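Local coordinates for calcium-regulated actin-bundling protein (Dictyostelium discoideum, PDB 4X3N) that bundles actin filaments, binds calcium, and may contribute to the structure and reorganization of filopodia and pseudopodia as cells move, at residues 60-65 with 275-280; 71-76 with 86-91; 102-107 with 127-132. All coordinates share one frame; numbering follows the deposited sequence.

Contact 1: residues 60-65 with 275-280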
# COMPACT_ATOMS: atom_id res chain seq x y z
N GLU A 60 18.38 -28.44 -6.01
CA GLU A 60 17.99 -27.14 -6.55
C GLU A 60 18.44 -26.01 -5.67
O GLU A 60 18.27 -24.84 -6.01
CB GLU A 60 16.49 -27.03 -6.65
CG GLU A 60 15.87 -28.24 -7.31
CD GLU A 60 16.39 -28.51 -8.72
OE1 GLU A 60 16.28 -27.59 -9.57
OE2 GLU A 60 16.80 -29.69 -8.97
N ALA A 61 19.04 -26.34 -4.55
CA ALA A 61 19.44 -25.28 -3.64
C ALA A 61 20.20 -24.18 -4.33
O ALA A 61 19.92 -22.99 -4.17
CB ALA A 61 20.23 -25.84 -2.46
N GLU A 62 21.14 -24.54 -5.16
CA GLU A 62 21.93 -23.56 -5.86
C GLU A 62 21.10 -22.62 -6.74
O GLU A 62 21.37 -21.44 -6.81
CB GLU A 62 23.02 -24.24 -6.70
CG GLU A 62 23.90 -23.27 -7.46
CD GLU A 62 24.65 -22.32 -6.54
OE1 GLU A 62 24.85 -22.60 -5.34
OE2 GLU A 62 24.98 -21.22 -7.01
N PHE A 63 20.08 -23.14 -7.40
CA PHE A 63 19.24 -22.29 -8.16
C PHE A 63 18.42 -21.37 -7.25
O PHE A 63 18.18 -20.20 -7.53
CB PHE A 63 18.29 -23.17 -8.95
CG PHE A 63 17.43 -22.42 -9.89
CD1 PHE A 63 16.23 -21.83 -9.45
CD2 PHE A 63 17.76 -22.35 -11.25
CE1 PHE A 63 15.43 -21.14 -10.34
CE2 PHE A 63 16.94 -21.66 -12.14
CZ PHE A 63 15.80 -21.02 -11.70
N ILE A 64 17.98 -21.92 -6.16
CA ILE A 64 17.11 -21.17 -5.24
C ILE A 64 17.90 -19.98 -4.76
O ILE A 64 17.40 -18.84 -4.67
CB ILE A 64 16.60 -22.07 -4.11
CG1 ILE A 64 15.51 -22.99 -4.64
CG2 ILE A 64 16.01 -21.19 -2.95
CD1 ILE A 64 15.29 -24.19 -3.80
N TYR A 65 19.17 -20.24 -4.47
CA TYR A 65 20.08 -19.22 -3.95
C TYR A 65 20.52 -18.20 -4.95
O TYR A 65 20.40 -16.96 -4.73
CB TYR A 65 21.32 -19.91 -3.33
CG TYR A 65 22.29 -18.93 -2.71
CD1 TYR A 65 23.32 -18.37 -3.49
CD2 TYR A 65 22.20 -18.59 -1.37
CE1 TYR A 65 24.22 -17.48 -2.92
CE2 TYR A 65 23.09 -17.68 -0.81
CZ TYR A 65 24.09 -17.15 -1.61
OH TYR A 65 24.99 -16.26 -1.04
N ALA A 275 19.83 -24.87 6.39
CA ALA A 275 20.42 -23.71 7.04
C ALA A 275 21.90 -23.82 6.98
O ALA A 275 22.57 -22.84 6.75
CB ALA A 275 19.98 -23.63 8.48
N ILE A 276 22.42 -25.05 7.11
CA ILE A 276 23.86 -25.28 7.07
C ILE A 276 24.33 -25.01 5.69
O ILE A 276 25.25 -24.24 5.51
CB ILE A 276 24.27 -26.69 7.61
CG1 ILE A 276 23.91 -26.88 9.08
CG2 ILE A 276 25.74 -26.93 7.35
CD1 ILE A 276 24.45 -25.80 10.01
N TRP A 277 23.67 -25.56 4.68
CA TRP A 277 24.08 -25.30 3.30
C TRP A 277 24.04 -23.77 2.98
O TRP A 277 24.93 -23.22 2.33
CB TRP A 277 23.17 -26.08 2.32
CG TRP A 277 23.54 -25.88 0.85
CD1 TRP A 277 24.35 -26.70 0.07
CD2 TRP A 277 23.14 -24.80 -0.01
NE1 TRP A 277 24.45 -26.19 -1.21
CE2 TRP A 277 23.74 -25.02 -1.28
CE3 TRP A 277 22.35 -23.66 0.17
CZ2 TRP A 277 23.58 -24.13 -2.34
CZ3 TRP A 277 22.18 -22.79 -0.89
CH2 TRP A 277 22.79 -23.03 -2.14
N TRP A 278 22.97 -23.08 3.41
CA TRP A 278 22.79 -21.67 3.00
C TRP A 278 23.88 -20.81 3.59
O TRP A 278 24.49 -19.98 2.93
CB TRP A 278 21.42 -21.16 3.49
CG TRP A 278 21.06 -19.82 2.96
CD1 TRP A 278 21.40 -18.58 3.50
CD2 TRP A 278 20.27 -19.54 1.80
NE1 TRP A 278 20.84 -17.60 2.78
CE2 TRP A 278 20.14 -18.15 1.72
CE3 TRP A 278 19.62 -20.33 0.84
CZ2 TRP A 278 19.44 -17.52 0.68
CZ3 TRP A 278 18.90 -19.70 -0.18
CH2 TRP A 278 18.80 -18.34 -0.24
N MET A 279 24.12 -21.02 4.87
CA MET A 279 25.12 -20.21 5.54
C MET A 279 26.50 -20.41 4.98
O MET A 279 27.24 -19.47 4.80
CB MET A 279 25.11 -20.52 7.04
CG MET A 279 23.91 -19.90 7.72
SD MET A 279 24.00 -19.98 9.52
CE MET A 279 24.48 -21.73 9.80
N ASN A 280 26.84 -21.64 4.64
CA ASN A 280 28.14 -21.91 3.95
C ASN A 280 28.19 -21.30 2.61
O ASN A 280 29.15 -20.66 2.25
CB ASN A 280 28.45 -23.41 3.93
CG ASN A 280 29.01 -23.91 5.27
OD1 ASN A 280 30.19 -23.80 5.52
ND2 ASN A 280 28.17 -24.43 6.14

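Contact 2: residues 71-76 with 86-91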
# COMPACT_ATOMS: atom_id res chain seq x y z
N THR A 71 16.59 -12.86 -7.77
CA THR A 71 15.61 -12.21 -8.57
C THR A 71 14.50 -11.54 -7.72
O THR A 71 14.03 -10.47 -8.09
CB THR A 71 15.04 -13.14 -9.65
OG1 THR A 71 16.13 -13.72 -10.34
CG2 THR A 71 14.18 -12.39 -10.61
N ILE A 72 14.11 -12.14 -6.60
CA ILE A 72 13.02 -11.61 -5.82
C ILE A 72 13.55 -10.41 -5.10
O ILE A 72 12.82 -9.40 -4.97
CB ILE A 72 12.32 -12.66 -4.88
CG1 ILE A 72 10.91 -12.20 -4.47
CG2 ILE A 72 13.13 -12.97 -3.66
CD1 ILE A 72 9.98 -13.27 -3.84
N LYS A 73 14.80 -10.48 -4.70
CA LYS A 73 15.44 -9.34 -4.12
C LYS A 73 15.52 -8.17 -5.06
O LYS A 73 15.24 -7.04 -4.64
CB LYS A 73 16.84 -9.65 -3.63
CG LYS A 73 16.85 -10.59 -2.44
CD LYS A 73 18.21 -10.62 -1.81
CE LYS A 73 19.17 -11.33 -2.71
NZ LYS A 73 20.49 -11.31 -2.05
N TYR A 74 15.90 -8.39 -6.30
CA TYR A 74 15.96 -7.28 -7.24
C TYR A 74 14.58 -6.67 -7.49
O TYR A 74 14.47 -5.47 -7.62
CB TYR A 74 16.61 -7.65 -8.54
CG TYR A 74 18.12 -7.43 -8.44
CD1 TYR A 74 18.65 -6.15 -8.51
CD2 TYR A 74 18.98 -8.49 -8.20
CE1 TYR A 74 20.01 -5.94 -8.38
CE2 TYR A 74 20.34 -8.29 -8.07
CZ TYR A 74 20.85 -7.02 -8.16
OH TYR A 74 22.20 -6.84 -8.04
N ALA A 75 13.55 -7.50 -7.54
CA ALA A 75 12.18 -7.00 -7.76
C ALA A 75 11.72 -6.15 -6.61
O ALA A 75 11.16 -5.06 -6.83
CB ALA A 75 11.24 -8.14 -8.06
N ASP A 76 12.03 -6.60 -5.38
CA ASP A 76 11.76 -5.84 -4.18
C ASP A 76 12.54 -4.51 -4.10
O ASP A 76 11.97 -3.45 -3.76
CB ASP A 76 12.09 -6.69 -2.93
CG ASP A 76 11.50 -6.11 -1.69
OD1 ASP A 76 10.32 -5.75 -1.66
OD2 ASP A 76 12.20 -6.00 -0.68
N PHE A 86 24.05 -3.04 -1.25
CA PHE A 86 24.55 -2.78 0.09
C PHE A 86 23.74 -1.78 0.85
O PHE A 86 24.01 -1.53 2.04
CB PHE A 86 26.05 -2.37 0.09
CG PHE A 86 26.34 -1.10 -0.62
CD1 PHE A 86 26.26 0.11 0.05
CD2 PHE A 86 26.74 -1.09 -1.96
CE1 PHE A 86 26.55 1.29 -0.57
CE2 PHE A 86 27.04 0.09 -2.61
CZ PHE A 86 26.93 1.30 -1.91
N LYS A 87 22.73 -1.22 0.22
CA LYS A 87 21.79 -0.32 0.91
C LYS A 87 20.41 -0.99 1.03
O LYS A 87 19.41 -0.37 1.37
CB LYS A 87 21.65 0.95 0.13
CG LYS A 87 22.98 1.65 -0.14
CD LYS A 87 22.79 2.77 -1.16
CE LYS A 87 22.15 3.98 -0.49
NZ LYS A 87 23.07 4.50 0.60
N TYR A 88 20.32 -2.27 0.74
CA TYR A 88 19.02 -2.89 0.70
C TYR A 88 18.77 -3.65 1.97
O TYR A 88 19.55 -4.49 2.30
CB TYR A 88 19.00 -3.77 -0.56
CG TYR A 88 17.84 -4.65 -0.63
CD1 TYR A 88 16.56 -4.13 -0.62
CD2 TYR A 88 18.00 -6.05 -0.69
CE1 TYR A 88 15.47 -4.96 -0.72
CE2 TYR A 88 16.91 -6.87 -0.74
CZ TYR A 88 15.67 -6.32 -0.73
OH TYR A 88 14.59 -7.10 -0.79
N ASP A 89 17.68 -3.37 2.71
CA ASP A 89 17.32 -4.18 3.85
C ASP A 89 16.31 -5.22 3.29
O ASP A 89 15.28 -4.87 2.69
CB ASP A 89 16.63 -3.37 4.94
CG ASP A 89 17.50 -2.26 5.53
OD1 ASP A 89 18.68 -2.50 5.77
OD2 ASP A 89 16.96 -1.16 5.75
N GLU A 90 16.65 -6.47 3.46
CA GLU A 90 15.97 -7.56 2.79
C GLU A 90 14.46 -7.57 3.08
O GLU A 90 14.05 -7.50 4.21
CB GLU A 90 16.60 -8.88 3.21
CG GLU A 90 16.26 -10.00 2.23
CD GLU A 90 16.82 -11.35 2.60
OE1 GLU A 90 17.48 -11.52 3.60
OE2 GLU A 90 16.56 -12.27 1.83
N GLY A 91 13.63 -7.75 2.03
CA GLY A 91 12.17 -7.75 2.15
C GLY A 91 11.54 -9.10 2.42
O GLY A 91 12.23 -9.99 2.87

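Contact 3: residues 102-107 with 127-132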
# COMPACT_ATOMS: atom_id res chain seq x y z
N PHE A 102 8.74 -9.94 -11.05
CA PHE A 102 9.57 -11.03 -10.54
C PHE A 102 9.52 -12.23 -11.45
O PHE A 102 10.55 -12.68 -11.95
CB PHE A 102 9.19 -11.36 -9.08
CG PHE A 102 9.66 -12.69 -8.59
CD1 PHE A 102 10.97 -12.94 -8.41
CD2 PHE A 102 8.75 -13.67 -8.25
CE1 PHE A 102 11.40 -14.16 -7.94
CE2 PHE A 102 9.16 -14.92 -7.80
CZ PHE A 102 10.49 -15.16 -7.63
N TYR A 103 8.35 -12.72 -11.74
CA TYR A 103 8.27 -13.94 -12.51
C TYR A 103 8.75 -13.71 -13.94
O TYR A 103 9.34 -14.59 -14.55
CB TYR A 103 6.84 -14.43 -12.54
CG TYR A 103 6.45 -15.29 -11.40
CD1 TYR A 103 6.73 -16.65 -11.41
CD2 TYR A 103 5.80 -14.73 -10.31
CE1 TYR A 103 6.38 -17.45 -10.33
CE2 TYR A 103 5.44 -15.49 -9.25
CZ TYR A 103 5.73 -16.85 -9.24
OH TYR A 103 5.33 -17.56 -8.16
N GLU A 104 8.46 -12.52 -14.47
CA GLU A 104 8.94 -12.17 -15.81
C GLU A 104 10.42 -12.11 -15.89
O GLU A 104 10.98 -12.61 -16.82
CB GLU A 104 8.32 -10.89 -16.31
CG GLU A 104 6.87 -11.18 -16.67
CD GLU A 104 6.19 -10.00 -17.34
OE1 GLU A 104 6.77 -8.87 -17.32
OE2 GLU A 104 5.04 -10.23 -17.80
N GLN A 105 11.06 -11.55 -14.89
CA GLN A 105 12.50 -11.53 -14.84
C GLN A 105 13.08 -12.95 -14.70
O GLN A 105 14.06 -13.24 -15.36
CB GLN A 105 13.00 -10.56 -13.77
CG GLN A 105 14.50 -10.48 -13.60
CD GLN A 105 15.28 -10.27 -14.91
OE1 GLN A 105 14.84 -9.55 -15.83
NE2 GLN A 105 16.46 -10.89 -14.98
N LEU A 106 12.44 -13.83 -13.93
CA LEU A 106 12.87 -15.20 -13.81
C LEU A 106 12.91 -15.91 -15.14
O LEU A 106 13.86 -16.64 -15.45
CB LEU A 106 11.92 -16.01 -12.95
CG LEU A 106 12.14 -16.06 -11.45
CD1 LEU A 106 11.10 -16.96 -10.82
CD2 LEU A 106 13.58 -16.47 -11.05
N CYS A 107 11.85 -15.73 -15.90
CA CYS A 107 11.70 -16.36 -17.19
C CYS A 107 12.73 -15.80 -18.15
O CYS A 107 13.30 -16.54 -18.91
CB CYS A 107 10.29 -16.13 -17.76
SG CYS A 107 8.94 -16.96 -16.89
N PRO A 127 10.88 -21.74 -14.32
CA PRO A 127 9.56 -21.08 -14.28
C PRO A 127 8.81 -21.32 -15.59
O PRO A 127 9.35 -21.92 -16.49
CB PRO A 127 9.90 -19.63 -14.16
CG PRO A 127 11.28 -19.51 -14.76
CD PRO A 127 11.99 -20.80 -14.54
N GLN A 128 7.58 -20.84 -15.65
CA GLN A 128 6.75 -20.97 -16.84
C GLN A 128 6.34 -19.60 -17.31
O GLN A 128 5.92 -18.74 -16.52
CB GLN A 128 5.53 -21.84 -16.53
CG GLN A 128 4.39 -21.78 -17.55
CD GLN A 128 3.13 -22.48 -17.05
OE1 GLN A 128 2.72 -22.37 -15.87
NE2 GLN A 128 2.49 -23.23 -17.95
N MET A 129 6.46 -19.38 -18.60
CA MET A 129 6.12 -18.07 -19.15
C MET A 129 4.60 -18.00 -19.17
O MET A 129 3.94 -18.99 -19.46
CB MET A 129 6.70 -17.90 -20.57
CG MET A 129 6.64 -16.47 -21.07
SD MET A 129 7.95 -15.43 -20.37
CE MET A 129 7.13 -14.28 -19.23
N LEU A 130 4.05 -16.85 -18.85
CA LEU A 130 2.62 -16.67 -18.91
C LEU A 130 2.30 -15.26 -19.27
O LEU A 130 3.04 -14.34 -18.87
CB LEU A 130 2.02 -16.93 -17.54
CG LEU A 130 2.06 -18.29 -16.92
CD1 LEU A 130 1.47 -18.14 -15.54
CD2 LEU A 130 1.26 -19.28 -17.76
N THR A 131 1.17 -15.05 -19.94
CA THR A 131 0.71 -13.66 -20.12
C THR A 131 0.40 -13.03 -18.75
O THR A 131 0.20 -13.71 -17.75
CB THR A 131 -0.58 -13.56 -20.92
OG1 THR A 131 -1.63 -14.14 -20.16
CG2 THR A 131 -0.48 -14.31 -22.22
N ALA A 132 0.29 -11.70 -18.75
CA ALA A 132 0.03 -10.96 -17.55
C ALA A 132 -1.23 -11.43 -16.89
O ALA A 132 -1.30 -11.56 -15.66
CB ALA A 132 -0.08 -9.49 -17.87

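Contact 1: residues 60-65 with 275-280
Trp277 lays one face of its six-membered ring over the methyl group of Ala61, a CH-pi contact with CB 3.6 Å from the ring centroid and 6° off the ring normal. Tyr65 CB meets the edge of the same indole, 3.6 Å from Trp277 CH2, so Ala61 and Tyr65, one turn apart, meet a face and an edge of the ring. Tyr65 reaches the second indole because its chi1 of -177° swings CG opposite the backbone N, and it sets its own edge on the face of Trp278. Tyr65 CD2 leads this edge-to-face pair, 3.6 Å from Trp278 CH2, and the ring centroids are 4.8 Å apart. Trp277 in turn points its edge at the Tyr65 face, offset and more distant. Ile64 CG2 touches the Trp278 rim. Trp69 and Trp54 widen the aromatic cluster. Glu62 OE1 lies 3.6 Å from Trp277 CZ2, at the ring edge; OE1 also forms a salt bridge with Arg281 and OE2 a hydrogen bond with Ser66, while Tyr65 OH bonds to Asp282. The helix axes cross at -54°. No hydrogen bond links the two segments: ring packing joins the C-terminal helix to helix 61-79, with polar groups satisfied along the margin.

Contact 2: residues 71-76 with 86-91
Tyr88 donates a hydrogen bond to Asp76: OH reaches OD2 over 2.6 Å, entering on the carboxylate's anti lone pair, away from the other oxygen. OD2 lies at the edge of the phenol ring, in its plane, while the carboxylate itself is turned 70° from that plane. The same hydroxyl accepts a bond from Gly91 N at 3.0 Å, which ties the tyrosine back to its own loop. Gly91 has no side chain, and Asp76 OD2 comes within 3.3 Å of its CA. Lys73, one helical turn before Asp76, runs its aliphatic chain past the ring, with CB 4.0 Å from Tyr88 CE2. The backbone N of Glu90 sits over the centre of one ring face, 4.2 Å above it.

Around this first shell, Lys80 forms a salt bridge with Asp76 OD2, giving that oxygen a second partner. Phe42 touches both Asp76 and Tyr88, and its backbone bonds to Gly91. A bend at chi3 (-71°) turns the end of Lys73 toward a salt bridge with Glu70 and a cation-pi contact with Trp69. Glu90 OE2 takes a bond from Trp69 NE1; it stands 5.6 Å from Lys73 NZ, where some long-range attraction is possible, though the charged atoms do not touch.

The loop 86-91 leads from helix 61-79 to strand 93-95; the Asp76 side chain lies about 13 Å from the bound calcium and is not among its ligands. A short bond to a buried carboxylate, itself facing a lysine, would favour a charged Asp76 and fixes the loop to the helix.

Contact 3: residues 102-107 with 127-132
An extended run, 127-131, passes the side of helix 96-111, coming nearest where the CA atoms of Cys107 and Pro127 are 5.9 Å apart. The arrangement resembles an EF-hand pair: strand 93-95, just before helix 96-111, pairs antiparallel with strand 150-152 of the calcium-binding loop, and the run 127-131 leads into helix 132-143, the entering helix of that calcium-binding hand.

Pro127 seats its ring against the helix surface. Its CG lies 4.0 Å from Leu106 CB and just as near the Leu106 carbonyl, while its CB lies 3.9 Å from Cys107 SG. Cys107 is the hub of the contact. With SG anti to its carbonyl carbon (chi1 -68°), the thiol is directed at the passing backbone, 3.5 Å from Gln128 O. That carbonyl also accepts a hydrogen bond from Arg135 of the following helix.

Met129 closes the outer side. Its chain is bent at chi2 and again at chi3 (-110°), which folds the thioether back over the helix, so that SD rests 3.6 Å from Cys107 CB. The methyl CE touches the same CB.

Beyond the contact, Tyr103 packs on Arg135 and Leu139, so helix 96-111 also meets helix 132-143 directly. Thr131 is the N-cap of the latter, its OG1 accepting from Lys134 N, and Ala132 packs on Arg140 of a second subunit. On the more exposed side, Met129 CE lies 4.0 Å from Glu104 CG.

Contact 1 is buried, joining two helices far apart in sequence through aromatic rings. Contact 2, partly buried, shares helix 61-79 with it but fixes a nearby loop by a charged hydrogen bond; their centres are about 17 Å apart and they do not touch. Trp69 connects their surroundings, meeting the rings of contact 1 and the Lys73 and Glu90 side chains of contact 2. Contact 3 lies further out, about 19 Å from the chain centre, where sulfur and aliphatic groups hold an extended run with exposed residues. Contacts 2 and 3 meet where helices 61-79 and 96-111 pack, Ile72 CB lying 3.5 Å from Phe102 CE1.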